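Local coordinates for Phosphoglucomutase/phosphomannomutase family protein (Burkholderia thailandensis, PDB 3UW2) that probably moves a phosphoryl group within hexose phosphates, as expected of a phosphohexose mutase, and carries a zinc ion at its metal site, at residues 34-37 with 38-41; 212-215 with 216-219. All coordinates share one frame; numbering follows the deposited sequence.

Contact 1: 34-37 with 38-41; sequences RGVI and GKTL
Three consecutive amides, those of K39, T40 and L41, converge on one acceptor, the carbonyl of V36, in the tight turn that ends strand 33-36 of the first alpha/beta/alpha domain. The three bonds differ in quality. T40 N lies in the carbonyl plane at 2.9 Å from V36 O, with a C=O...N angle of 154°. K39 N, also 2.9 Å from V36 O, is tilted from that plane. L41 N approaches from above the plane and stands 3.2 Å from V36 O, the longest of the three. V36 is held at its own amide as well: V36 N donates to T40 OG1 at 3.0 Å and an almost straight 167°. T40 can accept it because chi1 of 50° sets OG1 between its own N and carbonyl carbon. T40 thus grips V36 twice, by backbone and by hydroxyl.

Outside this ring of bonds, the K39 chain bends back alongside V36, bringing CE to 3.6 Å from V36 CG1. I37 and L41 meet through their side chains, I37 CD1 lying 4.2 Å from L41 CD2, and I37 CA-H points at L41 O. Both residues rest on L78 of helix 75-88, while G35 pairs with N137 of strand 136-143. G38, with a positive phi, turns the chain at the tip, and its N bonds to L41 O at 3.1 Å.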
loop_
_atom_site.group_PDB
_atom_site.type_symbol
_atom_site.label_atom_id
_atom_site.label_comp_id
_atom_site.label_asym_id
_atom_site.label_seq_id
_atom_site.Cartn_x
_atom_site.Cartn_y
_atom_site.Cartn_z
ATOM N N ARG A 34 -12.999 1.098 7.937
ATOM C CA ARG A 34 -12.215 1.904 8.882
ATOM C C ARG A 34 -13.177 2.672 9.789
ATOM O O ARG A 34 -14.158 3.216 9.284
ATOM C CB ARG A 34 -11.367 2.943 8.120
ATOM C CG ARG A 34 -10.274 2.308 7.305
ATOM C CD ARG A 34 -9.190 3.316 6.927
ATOM N NE ARG A 34 -9.731 4.264 5.967
ATOM C CZ ARG A 34 -9.506 4.192 4.665
ATOM N NH1 ARG A 34 -8.718 3.231 4.191
ATOM N NH2 ARG A 34 -10.044 5.086 3.842
ATOM N N GLY A 35 -12.860 2.778 11.090
ATOM C CA GLY A 35 -13.712 3.391 12.067
ATOM C C GLY A 35 -12.907 3.790 13.293
ATOM O O GLY A 35 -11.686 3.555 13.370
ATOM N N VAL A 36 -13.563 4.441 14.241
ATOM C CA VAL A 36 -12.875 4.991 15.428
ATOM C C VAL A 36 -13.500 4.287 16.652
ATOM O O VAL A 36 -14.717 4.331 16.864
ATOM C CB VAL A 36 -13.040 6.514 15.552
ATOM C CG1 VAL A 36 -12.399 7.022 16.859
ATOM C CG2 VAL A 36 -12.486 7.269 14.329
ATOM N N ILE A 37 -12.657 3.625 17.436
ATOM C CA ILE A 37 -13.053 2.924 18.645
ATOM C C ILE A 37 -13.921 3.807 19.518
ATOM O O ILE A 37 -13.631 4.993 19.694
ATOM C CB ILE A 37 -11.811 2.555 19.475
ATOM C CG1 ILE A 37 -10.874 1.661 18.663
ATOM C CG2 ILE A 37 -12.217 1.939 20.804
ATOM C CD1 ILE A 37 -11.440 0.354 18.157
ATOM N N GLY A 38 -15.003 3.237 20.045
ATOM C CA GLY A 38 -15.848 3.969 20.974
ATOM C C GLY A 38 -16.778 4.920 20.246
ATOM O O GLY A 38 -17.619 5.547 20.869
ATOM N N LYS A 39 -16.639 5.032 18.923
ATOM C CA LYS A 39 -17.557 5.886 18.158
ATOM C C LYS A 39 -18.228 5.166 17.005
ATOM O O LYS A 39 -19.435 5.188 16.897
ATOM C CB LYS A 39 -16.859 7.102 17.592
ATOM C CG LYS A 39 -16.137 7.923 18.631
ATOM C CD LYS A 39 -16.103 9.337 18.106
ATOM C CE LYS A 39 -14.780 9.668 17.420
ATOM N NZ LYS A 39 -14.006 10.569 18.343
ATOM N N THR A 40 -17.466 4.595 16.091
ATOM C CA THR A 40 -18.105 3.811 15.032
ATOM C C THR A 40 -17.650 2.349 15.053
ATOM O O THR A 40 -18.098 1.533 14.277
ATOM C CB THR A 40 -17.829 4.437 13.662
ATOM O OG1 THR A 40 -16.430 4.663 13.570
ATOM C CG2 THR A 40 -18.567 5.823 13.522
ATOM N N LEU A 41 -16.744 2.011 15.942
ATOM C CA LEU A 41 -16.193 0.665 15.904
ATOM C C LEU A 41 -16.128 0.096 17.325
ATOM O O LEU A 41 -15.713 0.804 18.231
ATOM C CB LEU A 41 -14.789 0.764 15.306
ATOM C CG LEU A 41 -14.081 -0.419 14.730
ATOM C CD1 LEU A 41 -15.005 -0.848 13.607
ATOM C CD2 LEU A 41 -12.707 0.001 14.182
#

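Contact 2: 212-215 with 216-219; sequences RLFK and ALGC
The F214 ring meets L217 at its edge: L217 CD1 lies near the ring plane, 4.2 Å from F214 CD1. F261 makes an edge-to-face contact with the same ring, and L372 of helix 364-375 and L221 of strand 221-224 also touch the F214 side chain. At R212, the other flat group, the extended side chain carries the guanidinium away from the turn to a salt bridge with D179.

Beyond these groups, helix 206-216 ends in a Schellman motif. A216 N still makes a regular bond to R212 O, and L217 N reaches L213 O at 2.9 Å in the carbonyl plane. G218 then takes a positive phi of 105°, and the bonding pattern changes. C219 N reaches back to F214 O at 2.9 Å, with an N-H...O angle of 158°; L217 N adds a weak bond to the same oxygen. G218 N meets K215 O at 2.9 Å from well above the carbonyl plane.

C219 CB settles 3.4 Å from F214 O, and the C219 side chain rests on L372 and L191. L217 CG lies 3.5 Å from L213 O.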
loop_
_atom_site.group_PDB
_atom_site.type_symbol
_atom_site.label_atom_id
_atom_site.label_comp_id
_atom_site.label_asym_id
_atom_site.label_seq_id
_atom_site.Cartn_x
_atom_site.Cartn_y
_atom_site.Cartn_z
ATOM N N ARG A 212 13.904 -8.636 12.536
ATOM C CA ARG A 212 14.214 -10.062 12.400
ATOM C C ARG A 212 14.632 -10.402 10.961
ATOM O O ARG A 212 15.666 -11.065 10.766
ATOM C CB ARG A 212 13.009 -10.915 12.752
ATOM C CG ARG A 212 13.267 -12.414 12.630
ATOM C CD ARG A 212 12.058 -13.237 13.111
ATOM N NE ARG A 212 12.415 -14.620 12.778
ATOM C CZ ARG A 212 11.646 -15.692 12.898
ATOM N NH1 ARG A 212 10.442 -15.600 13.395
ATOM N NH2 ARG A 212 12.158 -16.875 12.555
ATOM N N LEU A 213 13.835 -9.965 9.987
ATOM C CA LEU A 213 14.100 -10.254 8.550
ATOM C C LEU A 213 15.434 -9.688 8.085
ATOM O O LEU A 213 16.239 -10.432 7.516
ATOM C CB LEU A 213 12.957 -9.735 7.642
ATOM C CG LEU A 213 13.161 -9.801 6.140
ATOM C CD1 LEU A 213 13.278 -11.292 5.765
ATOM C CD2 LEU A 213 12.012 -9.110 5.355
ATOM N N PHE A 214 15.671 -8.382 8.310
ATOM C CA PHE A 214 16.880 -7.770 7.796
ATOM C C PHE A 214 18.133 -8.279 8.540
ATOM O O PHE A 214 19.213 -8.407 7.941
ATOM C CB PHE A 214 16.765 -6.238 7.753
ATOM C CG PHE A 214 15.574 -5.740 6.950
ATOM C CD1 PHE A 214 15.207 -6.343 5.725
ATOM C CD2 PHE A 214 14.833 -4.656 7.407
ATOM C CE1 PHE A 214 14.104 -5.888 4.967
ATOM C CE2 PHE A 214 13.712 -4.198 6.709
ATOM C CZ PHE A 214 13.346 -4.792 5.466
ATOM N N LYS A 215 17.991 -8.648 9.828
ATOM C CA LYS A 215 19.116 -9.353 10.495
ATOM C C LYS A 215 19.395 -10.707 9.869
ATOM O O LYS A 215 20.573 -11.092 9.719
ATOM C CB LYS A 215 18.962 -9.471 12.033
ATOM C CG LYS A 215 19.180 -8.143 12.714
ATOM C CD LYS A 215 18.965 -8.187 14.228
ATOM C CE LYS A 215 19.862 -7.087 14.807
ATOM N NZ LYS A 215 19.816 -6.849 16.287
ATOM N N ALA A 216 18.319 -11.435 9.560
ATOM C CA ALA A 216 18.409 -12.720 8.881
ATOM C C ALA A 216 19.080 -12.581 7.490
ATOM O O ALA A 216 19.729 -13.511 7.017
ATOM C CB ALA A 216 17.022 -13.325 8.700
ATOM N N LEU A 217 18.902 -11.448 6.824
ATOM C CA LEU A 217 19.602 -11.210 5.549
ATOM C C LEU A 217 21.084 -10.808 5.772
ATOM O O LEU A 217 21.860 -10.714 4.814
ATOM C CB LEU A 217 18.882 -10.143 4.729
ATOM C CG LEU A 217 17.513 -10.622 4.231
ATOM C CD1 LEU A 217 16.820 -9.479 3.531
ATOM C CD2 LEU A 217 17.663 -11.827 3.312
ATOM N N GLY A 218 21.464 -10.555 7.022
ATOM C CA GLY A 218 22.873 -10.282 7.340
ATOM C C GLY A 218 23.140 -8.816 7.610
ATOM O O GLY A 218 24.281 -8.422 7.701
ATOM N N CYS A 219 22.103 -7.992 7.722
ATOM C CA CYS A 219 22.334 -6.569 7.927
ATOM C C CYS A 219 22.418 -6.205 9.396
ATOM O O CYS A 219 21.679 -6.762 10.252
ATOM C CB CYS A 219 21.247 -5.738 7.277
ATOM S SG CYS A 219 21.268 -5.985 5.490
#

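In the fold
Both contacts lie where a regular element ends, a tight turn after a strand in the first alpha/beta/alpha domain and a helix C-cap in the second; their centres are about 37 Å apart and they share no element. Contact 1 leads from a strand toward helix 43-59, contact 2 from a helix toward strand 221-224. Each is partly buried, with its glycine, G38 or G218, exposed. The chemistry differs: contact 1 adds a side-chain hydroxyl, that of T40, to its backbone bonds, whereas the bonds across 212-215 and 216-219 are all backbone to backbone. Contact 1 lies away from the zinc site; the F214 side chain comes to about 12 Å from that of D264.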